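PDB 2P4H: vestitone reductase from Medicago sativa, which catalyses the stereospecific, NADPH-dependent reduction of (3R)-vestitone to a 4-hydroxyisoflavan, the penultimate step in making the defence compound medicarpin. Local coordinates for residues R246-E257 / R285-L294; K1-T10 / L21-I32. All coordinates share one frame; numbering follows the deposited sequence.

Interaction 1. Residues R246-E257 / R285-L294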
loop_
_atom_site.group_PDB
_atom_site.type_symbol
_atom_site.label_atom_id
_atom_site.label_comp_id
_atom_site.label_asym_id
_atom_site.label_seq_id
_atom_site.Cartn_x
_atom_site.Cartn_y
_atom_site.Cartn_z
ATOM N N ARG A 246 -11.314 -6.414 -6.886
ATOM C CA ARG A 246 -10.068 -5.661 -7.032
ATOM C C ARG A 246 -10.281 -4.217 -7.472
ATOM O O ARG A 246 -11.140 -3.930 -8.303
ATOM C CB ARG A 246 -9.164 -6.308 -8.082
ATOM C CG ARG A 246 -9.013 -7.808 -8.016
ATOM C CD ARG A 246 -8.071 -8.247 -9.122
ATOM N NE ARG A 246 -6.668 -8.029 -8.777
ATOM C CZ ARG A 246 -5.672 -7.997 -9.657
ATOM N NH1 ARG A 246 -5.913 -8.148 -10.956
ATOM N NH2 ARG A 246 -4.423 -7.866 -9.237
ATOM N N TYR A 247 -9.468 -3.318 -6.929
ATOM C CA TYR A 247 -9.522 -1.909 -7.300
ATOM C C TYR A 247 -8.124 -1.318 -7.371
ATOM O O TYR A 247 -7.387 -1.334 -6.380
ATOM C CB TYR A 247 -10.318 -1.087 -6.279
ATOM C CG TYR A 247 -11.813 -1.284 -6.324
ATOM C CD1 TYR A 247 -12.620 -0.477 -7.125
ATOM C CD2 TYR A 247 -12.417 -2.286 -5.571
ATOM C CE1 TYR A 247 -13.997 -0.667 -7.176
ATOM C CE2 TYR A 247 -13.796 -2.489 -5.614
ATOM C CZ TYR A 247 -14.575 -1.674 -6.420
ATOM O OH TYR A 247 -15.935 -1.882 -6.482
ATOM N N ASN A 248 -7.749 -0.821 -8.544
ATOM C CA ASN A 248 -6.467 -0.137 -8.685
ATOM C C ASN A 248 -6.652 1.165 -7.905
ATOM O O ASN A 248 -7.737 1.751 -7.922
ATOM C CB ASN A 248 -6.185 0.244 -10.144
ATOM C CG ASN A 248 -5.556 -0.873 -10.948
ATOM O OD1 ASN A 248 -4.911 -1.768 -10.403
ATOM N ND2 ASN A 248 -5.718 -0.808 -12.267
ATOM N N CYS A 249 -5.607 1.614 -7.223
ATOM C CA CYS A 249 -5.661 2.877 -6.476
ATOM C C CYS A 249 -4.343 3.552 -6.848
ATOM O O CYS A 249 -3.420 3.674 -6.036
ATOM C CB CYS A 249 -5.742 2.595 -4.979
ATOM S SG CYS A 249 -6.038 4.065 -3.986
ATOM N N SER A 250 -4.291 4.019 -8.090
ATOM C CA SER A 250 -3.076 4.579 -8.675
ATOM C C SER A 250 -3.444 5.728 -9.611
ATOM O O SER A 250 -3.415 5.578 -10.832
ATOM C CB SER A 250 -2.408 3.439 -9.454
ATOM O OG SER A 250 -1.167 3.789 -10.013
ATOM N N PRO A 251 -3.766 6.902 -9.047
ATOM C CA PRO A 251 -4.155 8.073 -9.841
ATOM C C PRO A 251 -3.078 8.763 -10.663
ATOM O O PRO A 251 -3.393 9.549 -11.560
ATOM C CB PRO A 251 -4.739 9.010 -8.790
ATOM C CG PRO A 251 -3.845 8.756 -7.615
ATOM C CD PRO A 251 -3.740 7.234 -7.609
ATOM N N PHE A 252 -1.814 8.480 -10.368
ATOM C CA PHE A 252 -0.727 9.139 -11.075
ATOM C C PHE A 252 0.197 8.208 -11.848
ATOM O O PHE A 252 0.481 7.090 -11.414
ATOM C CB PHE A 252 0.149 9.938 -10.090
ATOM C CG PHE A 252 -0.619 10.735 -9.065
ATOM C CD1 PHE A 252 -1.693 11.542 -9.435
ATOM C CD2 PHE A 252 -0.227 10.715 -7.728
ATOM C CE1 PHE A 252 -2.364 12.321 -8.483
ATOM C CE2 PHE A 252 -0.888 11.490 -6.774
ATOM C CZ PHE A 252 -1.958 12.293 -7.153
ATOM N N ILE A 253 0.658 8.680 -13.001
ATOM C CA ILE A 253 1.639 7.958 -13.803
ATOM C C ILE A 253 2.618 9.084 -14.136
ATOM O O ILE A 253 2.277 10.062 -14.809
ATOM C CB ILE A 253 1.011 7.262 -15.044
ATOM C CG1 ILE A 253 2.092 6.447 -15.757
ATOM C CG2 ILE A 253 0.330 8.262 -15.958
ATOM C CD1 ILE A 253 2.706 5.348 -14.889
ATOM N N VAL A 254 3.836 8.942 -13.620
ATOM C CA VAL A 254 4.843 9.988 -13.716
ATOM C C VAL A 254 6.191 9.664 -14.340
ATOM O O VAL A 254 7.026 8.994 -13.726
ATOM C CB VAL A 254 5.114 10.544 -12.293
ATOM C CG1 VAL A 254 5.952 11.806 -12.365
ATOM C CG2 VAL A 254 3.787 10.795 -11.572
ATOM N N PRO A 255 6.427 10.144 -15.570
ATOM C CA PRO A 255 7.716 9.882 -16.215
ATOM C C PRO A 255 8.776 10.635 -15.414
ATOM O O PRO A 255 8.505 11.714 -14.883
ATOM C CB PRO A 255 7.534 10.474 -17.610
ATOM C CG PRO A 255 6.061 10.327 -17.857
ATOM C CD PRO A 255 5.468 10.732 -16.524
ATOM N N ILE A 256 9.980 10.086 -15.331
ATOM C CA ILE A 256 11.032 10.742 -14.568
ATOM C C ILE A 256 11.361 12.135 -15.130
ATOM O O ILE A 256 11.800 13.020 -14.393
ATOM C CB ILE A 256 12.297 9.836 -14.504
ATOM C CG1 ILE A 256 13.244 10.335 -13.413
ATOM C CG2 ILE A 256 12.978 9.776 -15.859
ATOM C CD1 ILE A 256 14.306 9.316 -13.031
ATOM N N GLU A 257 11.128 12.332 -16.425
ATOM C CA GLU A 257 11.382 13.626 -17.055
ATOM C C GLU A 257 10.399 14.674 -16.533
ATOM O O GLU A 257 10.770 15.826 -16.294
ATOM C CB GLU A 257 11.260 13.516 -18.579
ATOM C CG GLU A 257 12.296 12.604 -19.240
ATOM C CD GLU A 257 11.913 11.129 -19.232
ATOM O OE1 GLU A 257 12.697 10.317 -19.771
ATOM O OE2 GLU A 257 10.839 10.768 -18.701
ATOM N N ARG A 285 10.007 1.520 -17.345
ATOM C CA ARG A 285 8.864 2.408 -17.527
ATOM C C ARG A 285 7.648 1.607 -17.075
ATOM O O ARG A 285 7.112 0.799 -17.833
ATOM C CB ARG A 285 8.717 2.797 -19.003
ATOM C CG ARG A 285 9.911 3.550 -19.590
ATOM C CD ARG A 285 9.880 5.037 -19.250
ATOM N NE ARG A 285 11.074 5.728 -19.735
ATOM C CZ ARG A 285 11.280 7.039 -19.642
ATOM N NH1 ARG A 285 10.369 7.826 -19.084
ATOM N NH2 ARG A 285 12.411 7.565 -20.096
ATOM N N LEU A 286 7.219 1.824 -15.835
ATOM C CA LEU A 286 6.088 1.088 -15.282
ATOM C C LEU A 286 4.762 1.451 -15.927
ATOM O O LEU A 286 4.578 2.560 -16.418
ATOM C CB LEU A 286 6.009 1.312 -13.774
ATOM C CG LEU A 286 7.264 0.877 -13.017
ATOM C CD1 LEU A 286 7.132 1.262 -11.554
ATOM C CD2 LEU A 286 7.465 -0.624 -13.170
ATOM N N PRO A 287 3.811 0.506 -15.929
ATOM C CA PRO A 287 2.496 0.737 -16.523
ATOM C C PRO A 287 1.593 1.617 -15.676
ATOM O O PRO A 287 1.733 1.690 -14.454
ATOM C CB PRO A 287 1.936 -0.674 -16.664
ATOM C CG PRO A 287 2.499 -1.363 -15.466
ATOM C CD PRO A 287 3.935 -0.882 -15.448
ATOM N N ASP A 288 0.672 2.294 -16.349
ATOM C CA ASP A 288 -0.312 3.132 -15.685
ATOM C C ASP A 288 -1.382 2.148 -15.201
ATOM O O ASP A 288 -1.916 1.367 -15.993
ATOM C CB ASP A 288 -0.894 4.125 -16.703
ATOM C CG ASP A 288 -1.971 5.029 -16.116
ATOM O OD1 ASP A 288 -2.101 5.110 -14.878
ATOM O OD2 ASP A 288 -2.682 5.680 -16.910
ATOM N N LEU A 289 -1.658 2.144 -13.900
ATOM C CA LEU A 289 -2.676 1.255 -13.351
ATOM C C LEU A 289 -3.979 2.057 -13.340
ATOM O O LEU A 289 -4.273 2.788 -12.392
ATOM C CB LEU A 289 -2.279 0.796 -11.939
ATOM C CG LEU A 289 -0.841 0.266 -11.814
ATOM C CD1 LEU A 289 -0.593 -0.214 -10.393
ATOM C CD2 LEU A 289 -0.604 -0.873 -12.800
ATOM N N ASN A 290 -4.735 1.920 -14.430
ATOM C CA ASN A 290 -6.000 2.627 -14.645
ATOM C C ASN A 290 -6.894 2.548 -13.415
ATOM O O ASN A 290 -7.302 1.470 -13.001
ATOM C CB ASN A 290 -6.704 2.025 -15.863
ATOM C CG ASN A 290 -7.796 2.915 -16.418
ATOM O OD1 ASN A 290 -8.293 2.679 -17.526
ATOM N ND2 ASN A 290 -8.182 3.936 -15.663
ATOM N N THR A 291 -7.203 3.708 -12.849
ATOM C CA THR A 291 -8.001 3.783 -11.635
ATOM C C THR A 291 -9.447 4.228 -11.887
ATOM O O THR A 291 -10.162 4.672 -10.984
ATOM C CB THR A 291 -7.225 4.672 -10.628
ATOM O OG1 THR A 291 -5.980 4.018 -10.343
ATOM C CG2 THR A 291 -7.971 4.874 -9.327
ATOM N N LYS A 292 -9.888 4.052 -13.129
ATOM C CA LYS A 292 -11.248 4.401 -13.518
ATOM C C LYS A 292 -12.303 3.623 -12.719
ATOM O O LYS A 292 -13.332 4.181 -12.348
ATOM C CB LYS A 292 -11.435 4.146 -15.017
ATOM C CG LYS A 292 -12.849 4.381 -15.527
ATOM C CD LYS A 292 -12.899 4.246 -17.044
ATOM C CE LYS A 292 -14.316 4.397 -17.581
ATOM N NZ LYS A 292 -15.207 3.299 -17.109
ATOM N N LYS A 293 -12.055 2.345 -12.437
ATOM C CA LYS A 293 -13.032 1.551 -11.690
ATOM C C LYS A 293 -13.344 2.155 -10.322
ATOM O O LYS A 293 -14.511 2.266 -9.929
ATOM C CB LYS A 293 -12.532 0.113 -11.525
ATOM C CG LYS A 293 -13.553 -0.832 -10.908
ATOM C CD LYS A 293 -12.953 -2.215 -10.696
ATOM C CE LYS A 293 -13.950 -3.172 -10.050
ATOM N NZ LYS A 293 -13.362 -4.533 -9.851
ATOM N N LEU A 294 -12.307 2.552 -9.595
ATOM C CA LEU A 294 -12.502 3.139 -8.276
ATOM C C LEU A 294 -13.214 4.491 -8.357
ATOM O O LEU A 294 -14.064 4.800 -7.522
ATOM C CB LEU A 294 -11.152 3.284 -7.564
ATOM C CG LEU A 294 -11.153 3.873 -6.150
ATOM C CD1 LEU A 294 -12.077 3.075 -5.245
ATOM C CD2 LEU A 294 -9.734 3.862 -5.602
HETATM O O HOH W 1 -9.652 1.465 -10.039
HETATM O O HOH W 2 -0.660 4.730 -12.583
HETATM O O HOH W 3 -3.713 6.707 -13.334
#
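Tyr247 and Lys293 open a mostly polar, loop-rich contact in which residues 285-294 run back from the start of helix 256-266, past strand 252-255 of the mixed sheet, to strand 245-248, at one edge of the large parallel sheet. The lysine, its CG anti to the backbone N (chi1 -173°) and its chain extended beyond, crosses the tyrosine at about a right angle. Its CE stands over one face of the ring, 4.1 Å from the centroid, and its NZ makes a cation-pi contact there. Lys293 NZ also donates to Arg246 O at 2.8 Å, in the carbonyl plane. The Tyr247 hydroxyl is hydrogen-bonded to Pro243 O.

Asn248 turns inward, and its ND2 gives a fairly straight bond of 2.9 Å to Asn290 O, which lies in the amide plane of Asn248 although the donor sits above the carbonyl plane. Next to it, Thr291 OG1 works both ways: it takes the N-H of Ser250 at 2.8 Å and donates to Leu289 O. This fixes the rotation of the hydroxyl just before helix 292-296, while the methyl CG2 packs near Asn248 O. Ser250 CB meets Leu289 CB at 3.6 Å. Water joins Ser250 O to Asp288 OD1, and another links Asn248 O to Leu294 N.

At the far end, Arg285 grips Glu257 end-on. Arg285 NH2 reaches Glu257 OE1 at 2.8 Å and Arg285 NH1 reaches Glu257 OE2 at 3.0 Å, each through a syn lone pair, with carboxylate and guanidinium planes only 3° apart. Ile253 lies between, its CD1 near the carbonyls of Leu286 and Pro287, whose own hydrogen bonds go to Arg221 and His223. With no backbone-to-backbone hydrogen bond between the segments, their relative position rests on side-chain bonds and waters where the two sheets meet.

Interaction 2. Residues K1-T10 / L21-I32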
loop_
_atom_site.group_PDB
_atom_site.type_symbol
_atom_site.label_atom_id
_atom_site.label_comp_id
_atom_site.label_asym_id
_atom_site.label_seq_id
_atom_site.Cartn_x
_atom_site.Cartn_y
_atom_site.Cartn_z
ATOM N N LYS A 1 -17.446 5.678 15.192
ATOM C CA LYS A 1 -18.037 5.073 13.965
ATOM C C LYS A 1 -17.818 3.565 13.931
ATOM O O LYS A 1 -18.234 2.887 12.992
ATOM C CB LYS A 1 -17.417 5.714 12.724
ATOM C CG LYS A 1 -17.632 7.215 12.648
ATOM C CD LYS A 1 -16.970 7.810 11.421
ATOM C CE LYS A 1 -17.208 9.309 11.356
ATOM N NZ LYS A 1 -16.540 9.933 10.181
ATOM N N GLY A 2 -17.162 3.044 14.961
ATOM C CA GLY A 2 -16.906 1.618 15.019
ATOM C C GLY A 2 -15.435 1.299 15.177
ATOM O O GLY A 2 -14.583 2.183 15.090
ATOM N N ARG A 3 -15.137 0.026 15.406
ATOM C CA ARG A 3 -13.764 -0.414 15.588
ATOM C C ARG A 3 -13.233 -1.126 14.349
ATOM O O ARG A 3 -13.921 -1.946 13.744
ATOM C CB ARG A 3 -13.680 -1.339 16.805
ATOM C CG ARG A 3 -12.271 -1.710 17.218
ATOM C CD ARG A 3 -12.251 -2.183 18.658
ATOM N NE ARG A 3 -12.719 -1.134 19.561
ATOM C CZ ARG A 3 -12.900 -1.293 20.868
ATOM N NH1 ARG A 3 -12.655 -2.465 21.439
ATOM N NH2 ARG A 3 -13.334 -0.279 21.604
ATOM N N VAL A 4 -12.004 -0.798 13.970
ATOM C CA VAL A 4 -11.375 -1.413 12.809
ATOM C C VAL A 4 -10.054 -2.053 13.217
ATOM O O VAL A 4 -9.267 -1.453 13.948
ATOM C CB VAL A 4 -11.101 -0.365 11.700
ATOM C CG1 VAL A 4 -10.363 -1.010 10.533
ATOM C CG2 VAL A 4 -12.415 0.236 11.222
ATOM N N CYS A 5 -9.821 -3.279 12.756
ATOM C CA CYS A 5 -8.574 -3.971 13.063
ATOM C C CYS A 5 -7.611 -3.764 11.901
ATOM O O CYS A 5 -7.935 -4.087 10.756
ATOM C CB CYS A 5 -8.816 -5.470 13.266
ATOM S SG CYS A 5 -7.310 -6.389 13.693
ATOM N N VAL A 6 -6.434 -3.230 12.209
ATOM C CA VAL A 6 -5.403 -2.962 11.210
ATOM C C VAL A 6 -4.162 -3.800 11.498
ATOM O O VAL A 6 -3.588 -3.700 12.580
ATOM C CB VAL A 6 -4.969 -1.474 11.241
ATOM C CG1 VAL A 6 -3.920 -1.210 10.171
ATOM C CG2 VAL A 6 -6.172 -0.564 11.040
ATOM N N THR A 7 -3.745 -4.629 10.547
ATOM C CA THR A 7 -2.536 -5.419 10.756
ATOM C C THR A 7 -1.352 -4.596 10.257
ATOM O O THR A 7 -1.528 -3.674 9.457
ATOM C CB THR A 7 -2.564 -6.754 9.990
ATOM O OG1 THR A 7 -2.598 -6.496 8.581
ATOM C CG2 THR A 7 -3.778 -7.572 10.393
ATOM N N GLY A 8 -0.154 -4.922 10.736
ATOM C CA GLY A 8 1.036 -4.190 10.329
ATOM C C GLY A 8 0.995 -2.751 10.814
ATOM O O GLY A 8 1.405 -1.833 10.101
ATOM N N GLY A 9 0.528 -2.565 12.045
ATOM C CA GLY A 9 0.391 -1.237 12.619
ATOM C C GLY A 9 1.598 -0.321 12.683
ATOM O O GLY A 9 1.438 0.901 12.690
ATOM N N THR A 10 2.801 -0.881 12.747
ATOM C CA THR A 10 3.991 -0.038 12.814
ATOM C C THR A 10 4.621 0.200 11.447
ATOM O O THR A 10 5.633 0.890 11.334
ATOM C CB THR A 10 5.058 -0.626 13.763
ATOM O OG1 THR A 10 5.403 -1.948 13.343
ATOM C CG2 THR A 10 4.537 -0.661 15.196
ATOM N N LEU A 21 -7.702 6.675 10.720
ATOM C CA LEU A 21 -8.894 6.127 11.358
ATOM C C LEU A 21 -9.236 6.887 12.634
ATOM O O LEU A 21 -10.396 7.215 12.879
ATOM C CB LEU A 21 -8.688 4.644 11.673
ATOM C CG LEU A 21 -8.800 3.692 10.479
ATOM C CD1 LEU A 21 -8.268 2.317 10.859
ATOM C CD2 LEU A 21 -10.259 3.606 10.036
ATOM N N LEU A 22 -8.223 7.170 13.443
ATOM C CA LEU A 22 -8.446 7.888 14.688
ATOM C C LEU A 22 -8.948 9.304 14.419
ATOM O O LEU A 22 -9.829 9.800 15.123
ATOM C CB LEU A 22 -7.157 7.916 15.514
ATOM C CG LEU A 22 -6.699 6.563 16.075
ATOM C CD1 LEU A 22 -5.334 6.713 16.718
ATOM C CD2 LEU A 22 -7.712 6.046 17.090
ATOM N N GLU A 23 -8.403 9.950 13.393
ATOM C CA GLU A 23 -8.818 11.307 13.048
ATOM C C GLU A 23 -10.259 11.331 12.559
ATOM O O GLU A 23 -10.963 12.329 12.728
ATOM C CB GLU A 23 -7.925 11.884 11.946
ATOM C CG GLU A 23 -6.446 11.896 12.265
ATOM C CD GLU A 23 -5.613 12.434 11.118
ATOM O OE1 GLU A 23 -5.964 12.158 9.951
ATOM O OE2 GLU A 23 -4.605 13.119 11.385
ATOM N N ASN A 24 -10.696 10.229 11.957
ATOM C CA ASN A 24 -12.043 10.136 11.414
ATOM C C ASN A 24 -13.110 9.556 12.337
ATOM O O ASN A 24 -14.197 9.195 11.884
ATOM C CB ASN A 24 -12.008 9.369 10.091
ATOM C CG ASN A 24 -11.481 10.219 8.946
ATOM O OD1 ASN A 24 -12.147 11.152 8.498
ATOM N ND2 ASN A 24 -10.277 9.911 8.480
ATOM N N GLY A 25 -12.800 9.463 13.626
ATOM C CA GLY A 25 -13.775 8.972 14.584
ATOM C C GLY A 25 -13.865 7.485 14.866
ATOM O O GLY A 25 -14.768 7.053 15.581
ATOM N N TYR A 26 -12.955 6.692 14.315
ATOM C CA TYR A 26 -12.982 5.255 14.559
ATOM C C TYR A 26 -12.082 4.863 15.723
ATOM O O TYR A 26 -11.198 5.622 16.124
ATOM C CB TYR A 26 -12.495 4.475 13.332
ATOM C CG TYR A 26 -13.415 4.485 12.137
ATOM C CD1 TYR A 26 -13.403 5.539 11.223
ATOM C CD2 TYR A 26 -14.281 3.417 11.902
ATOM C CE1 TYR A 26 -14.230 5.525 10.100
ATOM C CE2 TYR A 26 -15.108 3.394 10.788
ATOM C CZ TYR A 26 -15.078 4.447 9.891
ATOM O OH TYR A 26 -15.891 4.409 8.783
ATOM N N SER A 27 -12.327 3.675 16.269
ATOM C CA SER A 27 -11.486 3.133 17.322
ATOM C C SER A 27 -10.638 2.119 16.554
ATOM O O SER A 27 -11.052 1.647 15.488
ATOM C CB SER A 27 -12.319 2.461 18.421
ATOM O OG SER A 27 -13.230 1.511 17.902
ATOM N N VAL A 28 -9.466 1.777 17.075
ATOM C CA VAL A 28 -8.579 0.871 16.356
ATOM C C VAL A 28 -7.915 -0.239 17.159
ATOM O O VAL A 28 -7.406 -0.010 18.254
ATOM C CB VAL A 28 -7.449 1.680 15.671
ATOM C CG1 VAL A 28 -6.520 0.754 14.901
ATOM C CG2 VAL A 28 -8.048 2.731 14.753
ATOM N N ASN A 29 -7.934 -1.442 16.593
ATOM C CA ASN A 29 -7.270 -2.604 17.173
ATOM C C ASN A 29 -6.136 -2.832 16.185
ATOM O O ASN A 29 -6.343 -2.716 14.978
ATOM C CB ASN A 29 -8.173 -3.840 17.164
ATOM C CG ASN A 29 -9.191 -3.844 18.287
ATOM O OD1 ASN A 29 -10.055 -4.723 18.342
ATOM N ND2 ASN A 29 -9.092 -2.878 19.191
ATOM N N THR A 30 -4.943 -3.143 16.670
ATOM C CA THR A 30 -3.843 -3.370 15.748
ATOM C C THR A 30 -2.901 -4.476 16.194
ATOM O O THR A 30 -2.745 -4.743 17.392
ATOM C CB THR A 30 -3.026 -2.064 15.517
ATOM O OG1 THR A 30 -2.097 -2.258 14.439
ATOM C CG2 THR A 30 -2.249 -1.682 16.773
ATOM N N THR A 31 -2.304 -5.136 15.208
ATOM C CA THR A 31 -1.323 -6.185 15.434
ATOM C C THR A 31 -0.087 -5.653 14.713
ATOM O O THR A 31 -0.205 -5.004 13.668
ATOM C CB THR A 31 -1.772 -7.547 14.838
ATOM O OG1 THR A 31 -1.982 -7.425 13.426
ATOM C CG2 THR A 31 -3.059 -8.008 15.495
ATOM N N ILE A 32 1.089 -5.894 15.280
ATOM C CA ILE A 32 2.318 -5.384 14.685
ATOM C C ILE A 32 3.417 -6.426 14.534
ATOM O O ILE A 32 3.375 -7.491 15.150
ATOM C CB ILE A 32 2.875 -4.206 15.518
ATOM C CG1 ILE A 32 3.296 -4.701 16.904
ATOM C CG2 ILE A 32 1.812 -3.123 15.668
ATOM C CD1 ILE A 32 3.886 -3.624 17.793
HETATM O O HOH W 4 -14.693 12.011 9.143
HETATM O O HOH W 5 -15.660 3.298 18.024
HETATM O O HOH W 6 0.658 -7.476 11.986
#
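The Tyr26 ring has Lys1 CB over the centre of one face, 3.8 Å from the centroid in a CH-pi contact, and Gly2 O near its plane at the edge; its hydroxyl is bound to Glu239. The guanidinium of Arg3 meets Ser27 OG at its edge, exactly in plane, through NE at 3.2 Å. These groups flank the start of the beta-alpha-beta unit of a Rossmann fold, in which parallel strands 3-7 and 27-31 are joined by helix 12-23.

The backbones pair in regular parallel fashion: Val4 and Val6 donate to Ser27 O and Asn29 O, and Ser27 and Asn29 return bonds to Gly2 O and Val4 O. A Schellman motif with Gly25 at C-prime ends the helix and turns the chain into the second strand. On the face that carries Val4, Val6 and Val28, against helix 12-23, Leu21 CD1 reaches Val6 CG2 tip to tip at 3.6 Å and also touches Val4 CG1 at 3.9 Å.

Strand 3-7 leads into the glycine-rich loop, predicted to bind NADP(+), to which Gly8, Gly9 and Thr10 belong. Gly9 N donates almost straight (178°) to Thr31 O, and Gly9 CA lies 3.2 Å from Thr30 OG1, the glycine packing its backbone directly against this hydroxyl. Thr30 OG1, swung away from the residue's own N (chi1 -170°), donates to Val6 O at 2.8 Å, while Thr31 N reaches that oxygen from the opposite face of the carbonyl plane.

Overall arrangement
The two contacts sit on opposite sides of the chain's centre, about 27 Å apart between centres, yet both reach the seven-stranded parallel sheet. Interaction 2 pairs two neighbouring strands within it, and interaction 1 lies along one of its two edge strands, 245-248. Both are partly buried, with about half of their touching residues buried. Their chemistry follows their place: interaction 2 rests on repeated backbone bonds between strands with an apolar layer beneath, whereas interaction 1 depends on side chains, a salt bridge and waters. Interaction 2 holds part of the predicted cofactor loop, while interaction 1 approaches that site more distantly, Cys249 lying about 9 Å from Leu13 between side chains.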